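Local coordinates for protein Alpha/beta hydrolase (Xanthomonas campestris pv. campestris, PDB 2QJW) that is probably a hydrolase of the alpha/beta superfamily, likely working through a catalytic triad, with a substrate that is not known, at residues S85-A89 with L100-P106; I122-H126 with V138-A142; P17-T23 with H36-D40. All coordinates share one frame; numbering follows the deposited sequence.

How the interactions relate
The three contacts lie along one parallel sheet, in the chain order interaction 3, interaction 1, interaction 2. Interactions 1 and 2 have centres about 9 Å apart and share neighbouring strands: Leu102 N probably hydrogen-bonds to Ser123 O (2.9 Å), as does Val104 N to Val125 O (2.9 Å). Interaction 3 is centred about 14 Å from interaction 1 and touches it where Met103 CE packs on Lys21 CB. Interactions 2 and 3 are about 21 Å apart between centres and do not touch. Interactions 1 and 2 border the probable triad of Ser82, His156 and Asp130: Ser85 touches the probable nucleophile elbow, and His126 touches residues of the presumed triad.

Interaction 1: residues S85-A89 with L100-P106; sequences SYIAA and LFLMVPP
In the beta-alpha-beta unit built on the probable nucleophile elbow, Ser85 of helix 83-92 meets Met103 (selenomethionine) at the end of strand 99-103. The helix and strand segments run nearly antiparallel, at 159°. Ser85 OG lies 2.8 Å from Met103 O, probably as a hydrogen bond, although its one proton has another acceptor within reach. The hydroxyl stands beside its own backbone N (chi1 -68°), which directs it at the strand end. Ser85 CB lies 3.9 Å from Pro105 CA.

Farther back along the strand, Leu102 CD2 lies against the helix backbone, 3.6 Å from Ser85 O. The side-chain contacts beyond it are apolar. The two methyls of Leu100 divide between neighbouring helix residues, CD1 at 3.8 Å from Ala88 CB and CD2 at 4.0 Å from Ala89 CB. Leu100 is modelled in two conformers, so the detail of this contact is doubtful.

Next to Ser85, Tyr86 CB touches Pro106 CG at 3.9 Å. Pro106 O lies near the plane of the tyrosine ring, at its edge, and is buried without a partner. Tyr86 OH bonds to Pro113 O. Such a helix, packed on the next strand just after the elbow, is characteristic of the alpha/beta hydrolase fold.

Interaction 2: residues I122-H126 with V138-A142; sequences ISIVH and VIAWA
Ala142 N donates a 2.8 Å hydrogen bond to Val138 O, closing the helix turn that faces Ile124 and His126. No hydrogen bond crosses the contact itself. Strand 122-126 and helix 138-142 run almost antiparallel, at 171°, with their axes 10.5 Å apart. Ile122, Ile124 and His126 all point from the strand toward the helix.

Val138 CG2 sits over the centre of the His126 ring, 3.6 Å from the centroid and 11° off the ring normal, a CH-pi contact. With CG anti to the backbone N (chi1 -160°), the ring extends to Val138. Its NE2 is tied to Ile133 O, so both the bond and the methyl limit the ring's rotation. Val138 CG1 packs 3.9 Å from Ile124 CG2 and also reaches the base of the histidine. The valine and Ile124 side chains lie alongside, pointing opposite ways.

Ile124 CD1 fills the next place along. It meets Ala142 CB at 3.7 Å and also comes to the edge of the Trp141 indole, 3.9 Å from CZ3. Ile122 stands roughly perpendicular to the tryptophan side chain, with CD1 4.1 Å from CH2. Trp141 NE1 bonds to Leu115 O, which fixes the indole from its far end. Ala142 also packs on Trp128 of the second subunit.

This packs helix 135-145 against strand 122-127, which precedes it in a beta-alpha-beta crossover of the alpha/beta hydrolase sheet, with His126 beside the probable catalytic triad.

Interaction 3: residues P17-T23 with H36-D40; sequences PDALKVT and HERPD
The chain at Pro17 passes close to Arg38, with CA atoms 5.3 Å apart, then turns through Ala19 at the N-cap into helix 20-31. Pro17 meets both Arg38 and Asp40: CB faces the first, CG and CD the second. Its CB packs 3.4 Å from Arg38 O, and its ring carbons CG and CD lie against the Asp40 carboxylate. Asp40 OD1 is held by Thr42 OG1.

The Arg38 side chain extends along the start of the helix. CD lies 3.3 Å from Pro17 O and also touches Val22. A bend at chi3 (-76°) then turns the guanidinium toward Thr23. NH1 makes a weak hydrogen bond to Pro17 O at 3.3 Å, with an N-H...O angle of only 122°. Thr23 OG1 lies near the guanidinium plane, at the edge, 3.1 Å from NH1.

Within the beta-alpha-beta crossover of strand 6-10, helix 20-31 and strand 35-37, the contact joins the start of the helix to the chain leaving the last strand. Strand 35-37 is the outermost strand on that side of the sheet. Arg38 also packs on Leu9 of the neighbouring strand and on Ala26 of the helix.

Thr23 is fastened within its own helix turn. Its OG1 donates to Ala19 O at 2.7 Å, from well above the carbonyl plane. Ala19 O also accepts from Thr23 N, so two donors grip this one oxygen.

The direct approach of Asp18 to the guanidinium is one of charges only. OD1 is 4.1 Å from Arg38 NH1 and lies well out of the guanidinium plane, so no N-H points at it. Water 1 links the two groups. It accepts from NH1 at 3.0 Å, in the guanidinium plane, and donates weakly to Asp18 OD1.

Interaction 1: residues S85-A89 with L100-P106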
ATOM      1  N   SER A  85       6.006  15.730   6.439  1.00 10.35           N
ATOM      2  CA  SER A  85       6.310  14.400   6.923  1.00  9.01           C
ATOM      3  C   SER A  85       7.602  14.332   7.718  1.00  8.97           C
ATOM      4  O   SER A  85       7.666  13.623   8.712  1.00 11.52           O
ATOM      5  CB  SER A  85       6.379  13.390   5.769  1.00 10.62           C
ATOM      6  OG  SER A  85       5.107  13.216   5.218  1.00 10.56           O
ATOM      7  N   TYR A  86       8.608  15.043   7.218  1.00 10.50           N
ATOM      8  CA  TYR A  86       9.887  15.082   7.884  1.00 11.09           C
ATOM      9  C   TYR A  86       9.675  15.605   9.301  1.00 10.58           C
ATOM     10  O   TYR A  86      10.128  14.984  10.244  1.00 11.52           O
ATOM     11  CB  TYR A  86      10.825  15.989   7.144  1.00 12.06           C
ATOM     12  CG  TYR A  86      12.116  16.165   7.870  1.00 12.45           C
ATOM     13  CD1 TYR A  86      13.108  15.195   7.840  1.00 13.00           C
ATOM     14  CD2 TYR A  86      12.340  17.301   8.616  1.00 12.83           C
ATOM     15  CE1 TYR A  86      14.343  15.341   8.519  1.00 13.15           C
ATOM     16  CE2 TYR A  86      13.565  17.480   9.328  1.00 13.57           C
ATOM     17  CZ  TYR A  86      14.561  16.507   9.278  1.00 14.41           C
ATOM     18  OH  TYR A  86      15.713  16.711   9.967  1.00 16.44           O
ATOM     19  N   ILE A  87       8.956  16.700   9.470  1.00 11.00           N
ATOM     20  CA  ILE A  87       8.861  17.213  10.855  1.00 11.26           C
ATOM     21  C   ILE A  87       7.945  16.354  11.752  1.00 11.16           C
ATOM     22  O   ILE A  87       8.175  16.224  12.949  1.00 11.58           O
ATOM     23  CB  ILE A  87       8.473  18.706  10.914  1.00 12.48           C
ATOM     24  CG1 ILE A  87       7.106  18.992  10.306  1.00 11.04           C
ATOM     25  CG2 ILE A  87       9.582  19.542  10.255  1.00 12.32           C
ATOM     26  CD1 ILE A  87       6.587  20.396  10.634  1.00 13.85           C
ATOM     27  N   ALA A  88       6.928  15.716  11.164  1.00 11.58           N
ATOM     28  CA  ALA A  88       6.061  14.825  11.929  1.00 11.41           C
ATOM     29  C   ALA A  88       6.883  13.695  12.469  1.00 11.96           C
ATOM     30  O   ALA A  88       6.817  13.320  13.627  1.00 10.69           O
ATOM     31  CB  ALA A  88       4.887  14.330  11.033  1.00 10.23           C
ATOM     32  N   ALA A  89       7.715  13.102  11.616  1.00 10.00           N
ATOM     33  CA  ALA A  89       8.567  12.026  12.044  1.00 11.27           C
ATOM     34  C   ALA A  89       9.549  12.442  13.141  1.00 10.43           C
ATOM     35  O   ALA A  89       9.641  11.782  14.145  1.00 10.61           O
ATOM     36  CB  ALA A  89       9.292  11.419  10.809  1.00 11.14           C
ATOM     37  N   LEU A 100       2.023   7.294  12.986  0.50  9.68           N
ATOM     38  CA  LEU A 100       2.608   8.249  12.062  0.50  9.49           C
ATOM     39  C   LEU A 100       2.222   7.936  10.622  0.50  9.65           C
ATOM     40  O   LEU A 100       2.453   6.809  10.158  0.50  9.57           O
ATOM     41  CB  LEU A 100       4.111   8.156  12.212  0.50 11.32           C
ATOM     42  CG  LEU A 100       5.032   9.147  11.532  0.50 12.12           C
ATOM     43  CD1 LEU A 100       4.721  10.644  11.971  0.50  9.70           C
ATOM     44  CD2 LEU A 100       6.499   8.749  11.796  0.50  9.76           C
ATOM     45  N   PHE A 101       1.695   8.936   9.900  1.00  7.96           N
ATOM     46  CA  PHE A 101       1.293   8.789   8.510  1.00  7.89           C
ATOM     47  C   PHE A 101       2.117   9.750   7.662  1.00  8.29           C
ATOM     48  O   PHE A 101       2.035  10.975   7.846  1.00  9.52           O
ATOM     49  CB  PHE A 101      -0.194   9.034   8.274  1.00  8.50           C
ATOM     50  CG  PHE A 101      -0.603   8.790   6.876  1.00  8.73           C
ATOM     51  CD1 PHE A 101      -0.693   7.523   6.408  1.00 10.88           C
ATOM     52  CD2 PHE A 101      -0.875   9.830   6.036  1.00  8.96           C
ATOM     53  CE1 PHE A 101      -1.106   7.288   5.093  1.00  9.85           C
ATOM     54  CE2 PHE A 101      -1.250   9.601   4.717  1.00 10.45           C
ATOM     55  CZ  PHE A 101      -1.359   8.331   4.236  1.00 10.21           C
ATOM     56  N   LEU A 102       2.910   9.198   6.762  1.00  8.43           N
ATOM     57  CA  LEU A 102       3.853  10.025   6.000  1.00  9.19           C
ATOM     58  C   LEU A 102       3.631   9.909   4.531  1.00  9.16           C
ATOM     59  O   LEU A 102       3.757   8.855   3.956  1.00  9.08           O
ATOM     60  CB  LEU A 102       5.254   9.564   6.293  1.00  8.72           C
ATOM     61  CG  LEU A 102       5.710   9.390   7.741  1.00  9.93           C
ATOM     62  CD1 LEU A 102       7.175   8.886   7.906  1.00 12.45           C
ATOM     63  CD2 LEU A 102       5.556  10.721   8.486  1.00 13.21           C
HETATM   64  N   MSE A 103       3.291  11.021   3.886  1.00  8.65           N
HETATM   65  CA  MSE A 103       3.220  11.120   2.413  1.00  9.81           C
HETATM   66  C   MSE A 103       4.564  11.687   1.918  1.00  9.05           C
HETATM   67  O   MSE A 103       5.046  12.678   2.453  1.00  9.21           O
HETATM   68  CB  MSE A 103       2.074  11.952   1.931  1.00  9.45           C
HETATM   69  CG  MSE A 103       0.703  11.433   2.414  1.00 11.21           C
HETATM   70 SE   MSE A 103      -0.790  12.457   1.876  0.75 12.25          SE
HETATM   71  CE  MSE A 103      -0.451  13.891   3.034  1.00 18.99           C
ATOM     72  N   VAL A 104       5.137  11.022   0.914  1.00  9.30           N
ATOM     73  CA  VAL A 104       6.410  11.437   0.231  1.00  7.59           C
ATOM     74  C   VAL A 104       7.419  12.031   1.231  1.00 10.13           C
ATOM     75  O   VAL A 104       7.841  13.170   1.098  1.00 10.03           O
ATOM     76  CB  VAL A 104       6.153  12.339  -1.032  1.00  8.64           C
ATOM     77  CG1 VAL A 104       5.529  11.470  -2.133  1.00 13.42           C
ATOM     78  CG2 VAL A 104       5.287  13.514  -0.739  1.00 10.83           C
ATOM     79  N   PRO A 105       7.830  11.243   2.240  1.00  9.65           N
ATOM     80  CA  PRO A 105       8.789  11.739   3.232  1.00 11.37           C
ATOM     81  C   PRO A 105      10.209  11.856   2.681  1.00  8.60           C
ATOM     82  O   PRO A 105      10.679  10.908   2.101  1.00  9.50           O
ATOM     83  CB  PRO A 105       8.720  10.655   4.330  1.00  9.51           C
ATOM     84  CG  PRO A 105       8.424   9.438   3.650  1.00  9.20           C
ATOM     85  CD  PRO A 105       7.474   9.835   2.520  1.00  8.30           C
ATOM     86  N   PRO A 106      10.858  12.994   2.889  1.00 11.20           N
ATOM     87  CA  PRO A 106      12.272  13.031   2.496  1.00 10.76           C
ATOM     88  C   PRO A 106      13.113  12.303   3.534  1.00 12.19           C
ATOM     89  O   PRO A 106      12.883  12.426   4.742  1.00 13.35           O
ATOM     90  CB  PRO A 106      12.600  14.506   2.510  1.00 15.59           C
ATOM     91  CG  PRO A 106      11.691  15.089   3.458  1.00 16.02           C
ATOM     92  CD  PRO A 106      10.395  14.253   3.476  1.00 14.64           C
TER

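Interaction 2: residues I122-H126 with V138-A142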
ATOM      1  N   ILE A 122       3.851   3.071  11.591  1.00  8.83           N
ATOM      2  CA  ILE A 122       4.170   4.030  10.520  1.00  9.22           C
ATOM      3  C   ILE A 122       3.566   3.514   9.237  1.00  8.27           C
ATOM      4  O   ILE A 122       3.751   2.328   8.912  1.00  9.65           O
ATOM      5  CB  ILE A 122       5.676   4.217  10.339  1.00  9.11           C
ATOM      6  CG1 ILE A 122       6.311   4.708  11.671  1.00 11.46           C
ATOM      7  CG2 ILE A 122       5.991   5.145   9.174  1.00 11.00           C
ATOM      8  CD1 ILE A 122       7.844   4.633  11.679  1.00 13.32           C
ATOM      9  N   SER A 123       2.833   4.384   8.544  1.00  9.51           N
ATOM     10  CA  SER A 123       2.274   4.091   7.233  1.00  8.34           C
ATOM     11  C   SER A 123       2.730   5.193   6.293  1.00  6.61           C
ATOM     12  O   SER A 123       2.584   6.353   6.622  1.00  9.28           O
ATOM     13  CB  SER A 123       0.778   3.977   7.296  1.00 10.16           C
ATOM     14  OG  SER A 123       0.207   3.744   6.044  1.00 10.23           O
ATOM     15  N   ILE A 124       3.259   4.802   5.132  1.00  7.46           N
ATOM     16  CA  ILE A 124       3.874   5.708   4.182  1.00  7.89           C
ATOM     17  C   ILE A 124       3.184   5.532   2.851  1.00  8.37           C
ATOM     18  O   ILE A 124       2.909   4.402   2.429  1.00  8.06           O
ATOM     19  CB  ILE A 124       5.407   5.415   4.024  1.00  9.29           C
ATOM     20  CG1 ILE A 124       6.138   5.438   5.375  1.00 10.28           C
ATOM     21  CG2 ILE A 124       6.052   6.366   3.002  1.00  9.39           C
ATOM     22  CD1 ILE A 124       7.493   4.753   5.284  1.00 11.26           C
ATOM     23  N   VAL A 125       2.938   6.646   2.184  1.00  7.98           N
ATOM     24  CA  VAL A 125       2.517   6.671   0.763  1.00  7.88           C
ATOM     25  C   VAL A 125       3.618   7.392   0.001  1.00  7.90           C
ATOM     26  O   VAL A 125       3.876   8.537   0.291  1.00  8.92           O
ATOM     27  CB  VAL A 125       1.147   7.303   0.482  1.00  9.25           C
ATOM     28  CG1 VAL A 125       0.802   7.263  -1.010  1.00  9.10           C
ATOM     29  CG2 VAL A 125       0.110   6.553   1.306  1.00 10.51           C
ATOM     30  N   HIS A 126       4.272   6.685  -0.951  1.00  7.78           N
ATOM     31  CA  HIS A 126       5.284   7.338  -1.783  1.00  8.56           C
ATOM     32  C   HIS A 126       5.037   7.090  -3.235  1.00  9.71           C
ATOM     33  O   HIS A 126       4.337   6.184  -3.655  1.00 10.17           O
ATOM     34  CB  HIS A 126       6.652   6.831  -1.398  1.00  8.06           C
ATOM     35  CG  HIS A 126       7.748   7.720  -1.825  1.00 10.51           C
ATOM     36  ND1 HIS A 126       7.894   8.973  -1.301  1.00 12.16           N
ATOM     37  CD2 HIS A 126       8.751   7.539  -2.714  1.00 11.66           C
ATOM     38  CE1 HIS A 126       8.939   9.549  -1.889  1.00 14.97           C
ATOM     39  NE2 HIS A 126       9.455   8.698  -2.756  1.00 13.08           N
ATOM     40  N   VAL A 138      13.214   5.865   0.135  1.00  9.58           N
ATOM     41  CA  VAL A 138      12.069   5.616   1.053  1.00  8.63           C
ATOM     42  C   VAL A 138      11.830   4.138   1.254  1.00  8.60           C
ATOM     43  O   VAL A 138      11.595   3.669   2.382  1.00  9.68           O
ATOM     44  CB  VAL A 138      10.834   6.315   0.502  1.00 10.41           C
ATOM     45  CG1 VAL A 138       9.556   5.964   1.330  1.00 10.58           C
ATOM     46  CG2 VAL A 138      11.038   7.825   0.500  1.00 12.98           C
ATOM     47  N   ILE A 139      12.000   3.326   0.216  1.00  9.59           N
ATOM     48  CA  ILE A 139      11.930   1.900   0.331  1.00  9.39           C
ATOM     49  C   ILE A 139      12.970   1.433   1.364  1.00  8.55           C
ATOM     50  O   ILE A 139      12.660   0.655   2.286  1.00 10.93           O
ATOM     51  CB  ILE A 139      12.175   1.191  -1.035  1.00  9.89           C
ATOM     52  CG1 ILE A 139      10.930   1.461  -1.916  1.00 10.22           C
ATOM     53  CG2 ILE A 139      12.510  -0.301  -0.808  1.00 11.31           C
ATOM     54  CD1 ILE A 139      11.206   1.310  -3.448  1.00 11.22           C
ATOM     55  N   ALA A 140      14.224   1.928   1.302  1.00  9.94           N
ATOM     56  CA  ALA A 140      15.252   1.481   2.269  1.00 11.79           C
ATOM     57  C   ALA A 140      14.906   1.908   3.710  1.00 10.60           C
ATOM     58  O   ALA A 140      15.105   1.167   4.657  1.00 11.55           O
ATOM     59  CB  ALA A 140      16.656   1.949   1.868  1.00 13.61           C
ATOM     60  N   TRP A 141      14.416   3.127   3.875  1.00 10.16           N
ATOM     61  CA  TRP A 141      14.078   3.644   5.187  1.00 10.50           C
ATOM     62  C   TRP A 141      12.942   2.846   5.766  1.00  9.22           C
ATOM     63  O   TRP A 141      12.979   2.418   6.947  1.00 11.20           O
ATOM     64  CB  TRP A 141      13.660   5.116   5.038  1.00 11.71           C
ATOM     65  CG  TRP A 141      13.500   5.891   6.308  1.00 11.44           C
ATOM     66  CD1 TRP A 141      14.471   6.527   6.997  1.00 12.76           C
ATOM     67  CD2 TRP A 141      12.326   5.953   7.129  1.00  9.91           C
ATOM     68  NE1 TRP A 141      13.969   7.037   8.167  1.00 11.30           N
ATOM     69  CE2 TRP A 141      12.638   6.716   8.247  1.00 10.56           C
ATOM     70  CE3 TRP A 141      11.008   5.485   6.995  1.00  9.86           C
ATOM     71  CZ2 TRP A 141      11.693   6.988   9.261  1.00 11.32           C
ATOM     72  CZ3 TRP A 141      10.082   5.765   7.983  1.00 12.88           C
ATOM     73  CH2 TRP A 141      10.413   6.516   9.080  1.00 11.08           C
ATOM     74  N   ALA A 142      11.907   2.586   4.952  1.00  9.44           N
ATOM     75  CA  ALA A 142      10.793   1.799   5.409  1.00  9.53           C
ATOM     76  C   ALA A 142      11.159   0.345   5.705  1.00  9.10           C
ATOM     77  O   ALA A 142      10.699  -0.263   6.686  1.00 10.19           O
ATOM     78  CB  ALA A 142       9.655   1.852   4.366  1.00  9.71           C
TER

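Interaction 3: residues P17-T23 with H36-D40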
ATOM      1  N   PRO A  17      -1.933  25.342   4.992  1.00 14.04           N
ATOM      2  CA  PRO A  17      -2.907  24.465   5.668  1.00 16.36           C
ATOM      3  C   PRO A  17      -4.178  24.113   4.869  1.00 17.09           C
ATOM      4  O   PRO A  17      -4.898  23.190   5.239  1.00 19.26           O
ATOM      5  CB  PRO A  17      -3.268  25.267   6.923  1.00 18.17           C
ATOM      6  CG  PRO A  17      -2.945  26.691   6.529  1.00 17.84           C
ATOM      7  CD  PRO A  17      -1.740  26.604   5.698  1.00 16.70           C
ATOM      8  N   ASP A  18      -4.427  24.814   3.756  1.00 13.74           N
ATOM      9  CA  ASP A  18      -5.588  24.533   2.915  1.00 18.31           C
ATOM     10  C   ASP A  18      -5.260  23.755   1.657  1.00 15.89           C
ATOM     11  O   ASP A  18      -6.122  23.562   0.826  1.00 20.08           O
ATOM     12  CB  ASP A  18      -6.291  25.853   2.577  1.00 21.76           C
ATOM     13  CG  ASP A  18      -6.769  26.570   3.816  1.00 31.89           C
ATOM     14  OD1 ASP A  18      -7.283  25.891   4.729  1.00 31.05           O
ATOM     15  OD2 ASP A  18      -6.627  27.811   3.877  1.00 42.20           O
ATOM     16  N   ALA A  19      -4.041  23.272   1.562  1.00 16.45           N
ATOM     17  CA  ALA A  19      -3.578  22.483   0.446  1.00 17.54           C
ATOM     18  C   ALA A  19      -4.404  21.197   0.343  1.00 20.31           C
ATOM     19  O   ALA A  19      -4.952  20.649   1.332  1.00 17.17           O
ATOM     20  CB  ALA A  19      -2.148  22.176   0.609  1.00 19.71           C
ATOM     21  N   LEU A  20      -4.464  20.697  -0.872  1.00 22.04           N
ATOM     22  CA  LEU A  20      -5.270  19.538  -1.183  1.00 22.51           C
ATOM     23  C   LEU A  20      -5.052  18.311  -0.308  1.00 17.58           C
ATOM     24  O   LEU A  20      -6.022  17.760   0.219  1.00 16.25           O
ATOM     25  CB  LEU A  20      -4.979  19.129  -2.636  1.00 25.92           C
ATOM     26  N   LYS A  21      -3.809  17.874  -0.135  1.00 17.64           N
ATOM     27  CA  LYS A  21      -3.617  16.584   0.547  1.00 17.32           C
ATOM     28  C   LYS A  21      -3.902  16.668   2.058  1.00 15.51           C
ATOM     29  O   LYS A  21      -4.545  15.773   2.583  1.00 16.03           O
ATOM     30  CB  LYS A  21      -2.252  15.945   0.264  1.00 22.36           C
ATOM     31  CG  LYS A  21      -2.127  15.563  -1.205  1.00 21.62           C
ATOM     32  CD  LYS A  21      -0.968  14.673  -1.515  1.00 26.75           C
ATOM     33  CE  LYS A  21       0.340  15.363  -1.242  1.00 24.34           C
ATOM     34  NZ  LYS A  21       0.634  16.540  -2.063  1.00 24.32           N
ATOM     35  N   VAL A  22      -3.450  17.722   2.744  1.00 18.02           N
ATOM     36  CA  VAL A  22      -3.768  17.850   4.172  1.00 17.34           C
ATOM     37  C   VAL A  22      -5.256  18.084   4.399  1.00 16.46           C
ATOM     38  O   VAL A  22      -5.786  17.589   5.377  1.00 15.94           O
ATOM     39  CB  VAL A  22      -2.926  18.900   4.945  1.00 20.08           C
ATOM     40  CG1 VAL A  22      -1.468  18.361   5.100  1.00 23.65           C
ATOM     41  CG2 VAL A  22      -3.022  20.291   4.293  1.00 20.17           C
ATOM     42  N   THR A  23      -5.947  18.794   3.490  1.00 15.44           N
ATOM     43  CA  THR A  23      -7.338  19.003   3.597  1.00 15.26           C
ATOM     44  C   THR A  23      -8.049  17.656   3.468  1.00 15.30           C
ATOM     45  O   THR A  23      -8.970  17.343   4.210  1.00 14.84           O
ATOM     46  CB  THR A  23      -7.782  20.009   2.506  1.00 21.60           C
ATOM     47  OG1 THR A  23      -7.132  21.259   2.787  1.00 21.80           O
ATOM     48  CG2 THR A  23      -9.255  20.148   2.531  1.00 19.70           C
ATOM     49  N   HIS A  36      -8.914  17.157  14.712  1.00 12.33           N
ATOM     50  CA  HIS A  36      -7.804  17.438  13.781  1.00 11.42           C
ATOM     51  C   HIS A  36      -7.501  18.901  13.682  1.00 12.60           C
ATOM     52  O   HIS A  36      -8.362  19.751  13.954  1.00 13.35           O
ATOM     53  CB  HIS A  36      -8.118  16.873  12.415  1.00 10.33           C
ATOM     54  CG  HIS A  36      -9.448  17.282  11.903  1.00 11.84           C
ATOM     55  ND1 HIS A  36      -9.618  18.404  11.140  1.00 15.14           N
ATOM     56  CD2 HIS A  36     -10.669  16.740  12.098  1.00 13.11           C
ATOM     57  CE1 HIS A  36     -10.906  18.538  10.864  1.00 15.64           C
ATOM     58  NE2 HIS A  36     -11.572  17.542  11.432  1.00 15.40           N
ATOM     59  N   GLU A  37      -6.250  19.185  13.313  1.00 11.39           N
ATOM     60  CA  GLU A  37      -5.812  20.537  13.042  1.00 12.52           C
ATOM     61  C   GLU A  37      -4.712  20.502  11.993  1.00 12.90           C
ATOM     62  O   GLU A  37      -3.986  19.541  11.886  1.00 12.06           O
ATOM     63  CB  GLU A  37      -5.322  21.282  14.280  1.00 13.67           C
ATOM     64  CG  GLU A  37      -4.032  20.818  14.849  1.00  9.89           C
ATOM     65  CD  GLU A  37      -3.662  21.471  16.167  1.00 14.96           C
ATOM     66  OE1 GLU A  37      -3.291  22.672  16.152  1.00 16.51           O
ATOM     67  OE2 GLU A  37      -3.677  20.774  17.222  1.00 15.73           O
ATOM     68  N   ARG A  38      -4.615  21.601  11.228  1.00 12.73           N
ATOM     69  CA  ARG A  38      -3.645  21.789  10.164  1.00 10.83           C
ATOM     70  C   ARG A  38      -2.868  23.074  10.462  1.00 12.43           C
ATOM     71  O   ARG A  38      -3.352  24.181  10.117  1.00 12.02           O
ATOM     72  CB  ARG A  38      -4.372  21.896   8.845  1.00 12.21           C
ATOM     73  CG  ARG A  38      -4.885  20.545   8.360  1.00 12.85           C
ATOM     74  CD  ARG A  38      -5.882  20.766   7.206  1.00 13.33           C
ATOM     75  NE  ARG A  38      -7.128  21.224   7.731  1.00 17.79           N
ATOM     76  CZ  ARG A  38      -8.097  21.751   6.996  1.00 27.06           C
ATOM     77  NH1 ARG A  38      -7.961  21.920   5.679  1.00 23.72           N
ATOM     78  NH2 ARG A  38      -9.214  22.125   7.591  1.00 28.44           N
ATOM     79  N   PRO A  39      -1.740  22.947  11.163  1.00 11.17           N
ATOM     80  CA  PRO A  39      -1.023  24.173  11.519  1.00 10.68           C
ATOM     81  C   PRO A  39      -0.472  24.901  10.276  1.00 10.52           C
ATOM     82  O   PRO A  39      -0.131  24.266   9.294  1.00 12.69           O
ATOM     83  CB  PRO A  39       0.102  23.691  12.393  1.00 12.61           C
ATOM     84  CG  PRO A  39      -0.393  22.316  12.948  1.00 13.86           C
ATOM     85  CD  PRO A  39      -1.134  21.750  11.783  1.00 11.19           C
ATOM     86  N   ASP A  40      -0.341  26.196  10.398  1.00 11.17           N
ATOM     87  CA  ASP A  40       0.181  27.020   9.307  1.00 12.18           C
ATOM     88  C   ASP A  40       1.644  27.252   9.546  1.00 15.10           C
ATOM     89  O   ASP A  40       2.064  27.828  10.553  1.00 14.93           O
ATOM     90  CB  ASP A  40      -0.577  28.328   9.331  1.00 14.34           C
ATOM     91  CG  ASP A  40      -0.295  29.159   8.092  1.00 21.66           C
ATOM     92  OD1 ASP A  40       0.807  29.016   7.519  1.00 17.91           O
ATOM     93  OD2 ASP A  40      -1.207  29.879   7.629  1.00 22.72           O
TER
HETATM   94  O   HOH W   1      -9.223  23.517   3.480  1.00 40.02           O